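Local coordinates for protein MHP1 (Microbacterium liquefaciens, PDB 2JLN) that takes up 5-aryl-substituted hydantoins across the membrane as a sodium-dependent symporter of the nucleobase-cation-symport-1 family, at residues 45-58 against 267-281. Numbering follows the deposited sequence.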
loop_
_atom_site.group_PDB
_atom_site.type_symbol
_atom_site.label_atom_id
_atom_site.label_comp_id
_atom_site.label_asym_id
_atom_site.label_seq_id
_atom_site.Cartn_x
_atom_site.Cartn_y
_atom_site.Cartn_z
ATOM N N ILE A 45 6.194 -10.770 4.531
ATOM C CA ILE A 45 5.918 -11.997 3.786
ATOM C C ILE A 45 6.811 -13.198 4.182
ATOM O O ILE A 45 6.465 -14.353 3.912
ATOM C CB ILE A 45 5.968 -11.766 2.248
ATOM C CG1 ILE A 45 5.137 -12.835 1.527
ATOM C CG2 ILE A 45 7.422 -11.704 1.742
ATOM C CD1 ILE A 45 5.833 -13.393 0.312
ATOM N N PHE A 46 7.951 -12.948 4.809
ATOM C CA PHE A 46 8.629 -14.044 5.451
ATOM C C PHE A 46 7.754 -14.559 6.600
ATOM O O PHE A 46 7.487 -15.748 6.715
ATOM C CB PHE A 46 9.991 -13.614 5.961
ATOM C CG PHE A 46 11.005 -13.407 4.874
ATOM C CD1 PHE A 46 12.070 -12.543 5.052
ATOM C CD2 PHE A 46 10.892 -14.071 3.674
ATOM C CE1 PHE A 46 13.005 -12.355 4.052
ATOM C CE2 PHE A 46 11.830 -13.880 2.670
ATOM C CZ PHE A 46 12.884 -13.024 2.863
ATOM N N ILE A 47 7.286 -13.663 7.452
ATOM C CA ILE A 47 6.473 -14.080 8.586
ATOM C C ILE A 47 5.171 -14.772 8.159
ATOM O O ILE A 47 4.832 -15.856 8.618
ATOM C CB ILE A 47 6.174 -12.885 9.500
ATOM C CG1 ILE A 47 7.462 -12.389 10.132
ATOM C CG2 ILE A 47 5.203 -13.280 10.582
ATOM C CD1 ILE A 47 7.298 -11.068 10.797
ATOM N N ALA A 48 4.441 -14.149 7.263
ATOM C CA ALA A 48 3.174 -14.704 6.850
ATOM C C ALA A 48 3.316 -16.098 6.251
ATOM O O ALA A 48 2.622 -17.003 6.649
ATOM C CB ALA A 48 2.506 -13.776 5.865
ATOM N N ALA A 49 4.204 -16.254 5.278
ATOM C CA ALA A 49 4.306 -17.485 4.507
ATOM C C ALA A 49 4.951 -18.559 5.346
ATOM O O ALA A 49 4.689 -19.738 5.136
ATOM C CB ALA A 49 5.105 -17.260 3.248
ATOM N N GLY A 50 5.789 -18.152 6.299
ATOM C CA GLY A 50 6.356 -19.062 7.288
ATOM C C GLY A 50 5.338 -19.732 8.208
ATOM O O GLY A 50 5.228 -20.963 8.248
ATOM N N GLN A 51 4.585 -18.927 8.949
ATOM C CA GLN A 51 3.489 -19.443 9.761
ATOM C C GLN A 51 2.387 -20.251 9.033
ATOM O O GLN A 51 1.749 -21.102 9.630
ATOM C CB GLN A 51 2.900 -18.305 10.556
ATOM C CG GLN A 51 3.943 -17.731 11.481
ATOM C CD GLN A 51 3.398 -16.614 12.351
ATOM O OE1 GLN A 51 4.018 -16.240 13.359
ATOM N NE2 GLN A 51 2.232 -16.066 11.965
ATOM N N MET A 52 2.167 -20.008 7.750
ATOM C CA MET A 52 1.191 -20.786 6.994
ATOM C C MET A 52 1.569 -22.256 6.810
ATOM O O MET A 52 0.683 -23.073 6.607
ATOM C CB MET A 52 0.965 -20.159 5.625
ATOM C CG MET A 52 0.296 -18.812 5.688
ATOM S SD MET A 52 -1.468 -18.982 5.984
ATOM C CE MET A 52 -1.899 -19.727 4.416
ATOM N N THR A 53 2.865 -22.592 6.855
ATOM C CA THR A 53 3.315 -23.976 6.638
ATOM C C THR A 53 2.788 -24.888 7.725
ATOM O O THR A 53 2.688 -26.094 7.538
ATOM C CB THR A 53 4.833 -24.124 6.674
ATOM O OG1 THR A 53 5.315 -23.594 7.909
ATOM C CG2 THR A 53 5.494 -23.418 5.498
ATOM N N SER A 54 2.472 -24.310 8.875
ATOM C CA SER A 54 1.718 -25.011 9.911
ATOM C C SER A 54 0.386 -25.596 9.431
ATOM O O SER A 54 -0.003 -26.640 9.886
ATOM C CB SER A 54 1.446 -24.070 11.090
ATOM O OG SER A 54 0.369 -24.542 11.874
ATOM N N SER A 55 -0.325 -24.929 8.528
ATOM C CA SER A 55 -1.671 -25.369 8.149
ATOM C C SER A 55 -1.755 -26.016 6.759
ATOM O O SER A 55 -2.681 -26.781 6.469
ATOM C CB SER A 55 -2.661 -24.201 8.248
ATOM O OG SER A 55 -2.514 -23.477 9.468
ATOM N N PHE A 56 -0.803 -25.700 5.889
ATOM C CA PHE A 56 -0.792 -26.252 4.539
ATOM C C PHE A 56 0.654 -26.563 4.203
ATOM O O PHE A 56 1.568 -26.126 4.910
ATOM C CB PHE A 56 -1.357 -25.255 3.517
ATOM C CG PHE A 56 -2.629 -24.564 3.954
ATOM C CD1 PHE A 56 -3.853 -24.968 3.473
ATOM C CD2 PHE A 56 -2.590 -23.490 4.826
ATOM C CE1 PHE A 56 -5.019 -24.327 3.867
ATOM C CE2 PHE A 56 -3.754 -22.845 5.228
ATOM C CZ PHE A 56 -4.969 -23.265 4.743
ATOM N N GLN A 57 0.884 -27.315 3.136
ATOM C CA GLN A 57 2.257 -27.551 2.744
ATOM C C GLN A 57 2.831 -26.463 1.797
ATOM O O GLN A 57 2.092 -25.788 1.083
ATOM C CB GLN A 57 2.431 -28.968 2.200
ATOM C CG GLN A 57 1.191 -29.533 1.590
ATOM C CD GLN A 57 1.358 -30.986 1.142
ATOM O OE1 GLN A 57 2.340 -31.351 0.480
ATOM N NE2 GLN A 57 0.377 -31.818 1.494
ATOM N N VAL A 58 4.153 -26.296 1.817
ATOM C CA VAL A 58 4.822 -25.250 1.062
ATOM C C VAL A 58 4.248 -24.970 -0.329
ATOM O O VAL A 58 3.979 -23.817 -0.641
ATOM C CB VAL A 58 6.334 -25.482 0.988
ATOM C CG1 VAL A 58 7.023 -24.261 0.440
ATOM C CG2 VAL A 58 6.862 -25.768 2.368
ATOM N N PHE A 267 10.096 -14.994 -2.509
ATOM C CA PHE A 267 10.420 -14.666 -1.114
ATOM C C PHE A 267 9.463 -15.307 -0.092
ATOM O O PHE A 267 9.845 -15.583 1.039
ATOM C CB PHE A 267 10.614 -13.154 -0.921
ATOM C CG PHE A 267 11.835 -12.628 -1.623
ATOM C CD1 PHE A 267 11.874 -12.545 -3.012
ATOM C CD2 PHE A 267 12.971 -12.271 -0.915
ATOM C CE1 PHE A 267 13.008 -12.086 -3.676
ATOM C CE2 PHE A 267 14.114 -11.818 -1.583
ATOM C CZ PHE A 267 14.120 -11.726 -2.964
ATOM N N GLY A 268 8.231 -15.571 -0.505
ATOM C CA GLY A 268 7.331 -16.359 0.307
ATOM C C GLY A 268 7.935 -17.728 0.479
ATOM O O GLY A 268 8.046 -18.210 1.592
ATOM N N PHE A 269 8.344 -18.354 -0.625
ATOM C CA PHE A 269 9.045 -19.638 -0.555
ATOM C C PHE A 269 10.264 -19.632 0.398
ATOM O O PHE A 269 10.469 -20.591 1.134
ATOM C CB PHE A 269 9.435 -20.150 -1.949
ATOM C CG PHE A 269 10.273 -21.408 -1.924
ATOM C CD1 PHE A 269 9.676 -22.652 -1.866
ATOM C CD2 PHE A 269 11.660 -21.338 -1.952
ATOM C CE1 PHE A 269 10.449 -23.811 -1.839
ATOM C CE2 PHE A 269 12.441 -22.488 -1.915
ATOM C CZ PHE A 269 11.831 -23.728 -1.856
ATOM N N ILE A 270 11.068 -18.577 0.408
ATOM C CA ILE A 270 12.175 -18.534 1.362
ATOM C C ILE A 270 11.706 -18.527 2.833
ATOM O O ILE A 270 12.287 -19.211 3.684
ATOM C CB ILE A 270 13.169 -17.383 1.069
ATOM C CG1 ILE A 270 13.898 -17.658 -0.242
ATOM C CG2 ILE A 270 14.161 -17.220 2.208
ATOM C CD1 ILE A 270 15.099 -16.808 -0.464
ATOM N N GLY A 271 10.656 -17.775 3.141
ATOM C CA GLY A 271 10.122 -17.772 4.494
ATOM C C GLY A 271 9.572 -19.126 4.931
ATOM O O GLY A 271 9.817 -19.585 6.057
ATOM N N ALA A 272 8.814 -19.756 4.034
ATOM C CA ALA A 272 8.246 -21.080 4.265
ATOM C C ALA A 272 9.327 -22.159 4.454
ATOM O O ALA A 272 9.255 -22.938 5.398
ATOM C CB ALA A 272 7.315 -21.444 3.159
ATOM N N ALA A 273 10.323 -22.189 3.566
ATOM C CA ALA A 273 11.459 -23.111 3.664
ATOM C C ALA A 273 12.219 -23.012 5.004
ATOM O O ALA A 273 12.464 -24.015 5.661
ATOM C CB ALA A 273 12.404 -22.908 2.492
ATOM N N SER A 274 12.594 -21.807 5.410
ATOM C CA SER A 274 13.107 -21.605 6.756
ATOM C C SER A 274 12.277 -22.287 7.847
ATOM O O SER A 274 12.851 -22.988 8.665
ATOM C CB SER A 274 13.200 -20.119 7.071
ATOM O OG SER A 274 14.301 -19.539 6.431
ATOM N N MET A 275 10.958 -22.052 7.907
ATOM C CA MET A 275 10.124 -22.664 8.962
ATOM C C MET A 275 10.313 -24.180 8.981
ATOM O O MET A 275 10.537 -24.793 10.015
ATOM C CB MET A 275 8.625 -22.387 8.754
ATOM C CG MET A 275 7.943 -21.395 9.721
ATOM S SD MET A 275 8.386 -21.408 11.489
ATOM C CE MET A 275 8.174 -23.142 11.824
ATOM N N VAL A 276 10.250 -24.767 7.793
ATOM C CA VAL A 276 10.079 -26.189 7.611
ATOM C C VAL A 276 11.417 -26.943 7.699
ATOM O O VAL A 276 11.472 -28.051 8.185
ATOM C CB VAL A 276 9.307 -26.410 6.284
ATOM C CG1 VAL A 276 10.182 -26.997 5.189
ATOM C CG2 VAL A 276 8.090 -27.235 6.533
ATOM N N LEU A 277 12.503 -26.328 7.259
ATOM C CA LEU A 277 13.817 -26.941 7.392
ATOM C C LEU A 277 14.385 -26.826 8.811
ATOM O O LEU A 277 15.048 -27.737 9.287
ATOM C CB LEU A 277 14.813 -26.330 6.391
ATOM C CG LEU A 277 14.557 -26.563 4.886
ATOM C CD1 LEU A 277 15.726 -26.099 4.044
ATOM C CD2 LEU A 277 14.227 -28.031 4.563
ATOM N N VAL A 278 14.119 -25.725 9.497
ATOM C CA VAL A 278 14.897 -25.388 10.673
ATOM C C VAL A 278 14.042 -24.862 11.813
ATOM O O VAL A 278 14.508 -24.744 12.932
ATOM C CB VAL A 278 15.974 -24.326 10.327
ATOM C CG1 VAL A 278 16.331 -23.465 11.558
ATOM C CG2 VAL A 278 17.207 -24.957 9.674
ATOM N N GLY A 279 12.789 -24.528 11.547
ATOM C CA GLY A 279 11.904 -24.118 12.627
ATOM C C GLY A 279 11.770 -22.629 12.892
ATOM O O GLY A 279 11.096 -22.259 13.849
ATOM N N GLU A 280 12.396 -21.797 12.045
ATOM C CA GLU A 280 12.381 -20.315 12.138
ATOM C C GLU A 280 11.958 -19.673 10.803
ATOM O O GLU A 280 12.419 -20.132 9.763
ATOM C CB GLU A 280 13.785 -19.796 12.504
ATOM C CG GLU A 280 14.148 -19.868 13.991
ATOM C CD GLU A 280 13.282 -18.940 14.859
ATOM O OE1 GLU A 280 12.817 -19.399 15.938
ATOM O OE2 GLU A 280 13.046 -17.761 14.455
ATOM N N TRP A 281 11.119 -18.624 10.813
ATOM C CA TRP A 281 10.687 -17.950 9.552
ATOM C C TRP A 281 11.747 -17.031 8.918
ATOM O O TRP A 281 11.709 -16.735 7.716
ATOM C CB TRP A 281 9.382 -17.142 9.727
ATOM C CG TRP A 281 9.428 -16.055 10.808
ATOM C CD1 TRP A 281 8.833 -16.113 12.027
ATOM C CD2 TRP A 281 10.096 -14.778 10.758
ATOM N NE1 TRP A 281 9.080 -14.968 12.741
ATOM C CE2 TRP A 281 9.851 -14.129 11.985
ATOM C CE3 TRP A 281 10.873 -14.123 9.798
ATOM C CZ2 TRP A 281 10.357 -12.853 12.284
ATOM C CZ3 TRP A 281 11.383 -12.847 10.096
ATOM C CH2 TRP A 281 11.121 -12.232 11.328
#
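F46 and G50 of helix 45-52 meet G271 and A272 of helix 267-278 almost backbone to backbone. The two axes come within 7.1 Å and cross at -50°. CA of F46 lies 4.1 Å from CA of G271, and A49 CB rests against G268 O. Glycines permit this approach. A CB on G271 would run into F46 O, and one on G50 into W281 CB. This small-residue crossing joins the second half of transmembrane helix 1 to transmembrane helix 7 in the APC-type bundle. The F267 side chain is about 9 Å from the bound sodium ion and about 4 Å from the side chain of I41, a ligand of that ion. V58, which begins transmembrane helix 2, adds CG1 against F269 CD1 and A272 CB. The F46 ring runs alongside F267, and F46 CZ meets the F267 ring at its edge, 3.9 Å from CD2. In turn, F267 O sits at the edge of the F46 ring, near its plane. P283 of helix 283-291 also touches F46. T53 OG1 donates a hydrogen bond to G50 O (2.7 Å), nearly in line with the C=O. OG1 sits between the backbone N and the carbonyl carbon of T53 (chi1 55°), which turns it back to G50 O, and CG2 packs on A272 CB at 3.6 Å. G50 O also accepts T53 N, so two donors grip it. The chain leaves helical geometry at G279, with positive phi, and W281 comes back to helix 45-52. I47 CG1 stands over the six-membered ring of W281, 3.5 Å from its centroid, in a CH-pi contact. An alanine in place of W281 would probably leave I47 CG1 and CD1 without their aromatic partner.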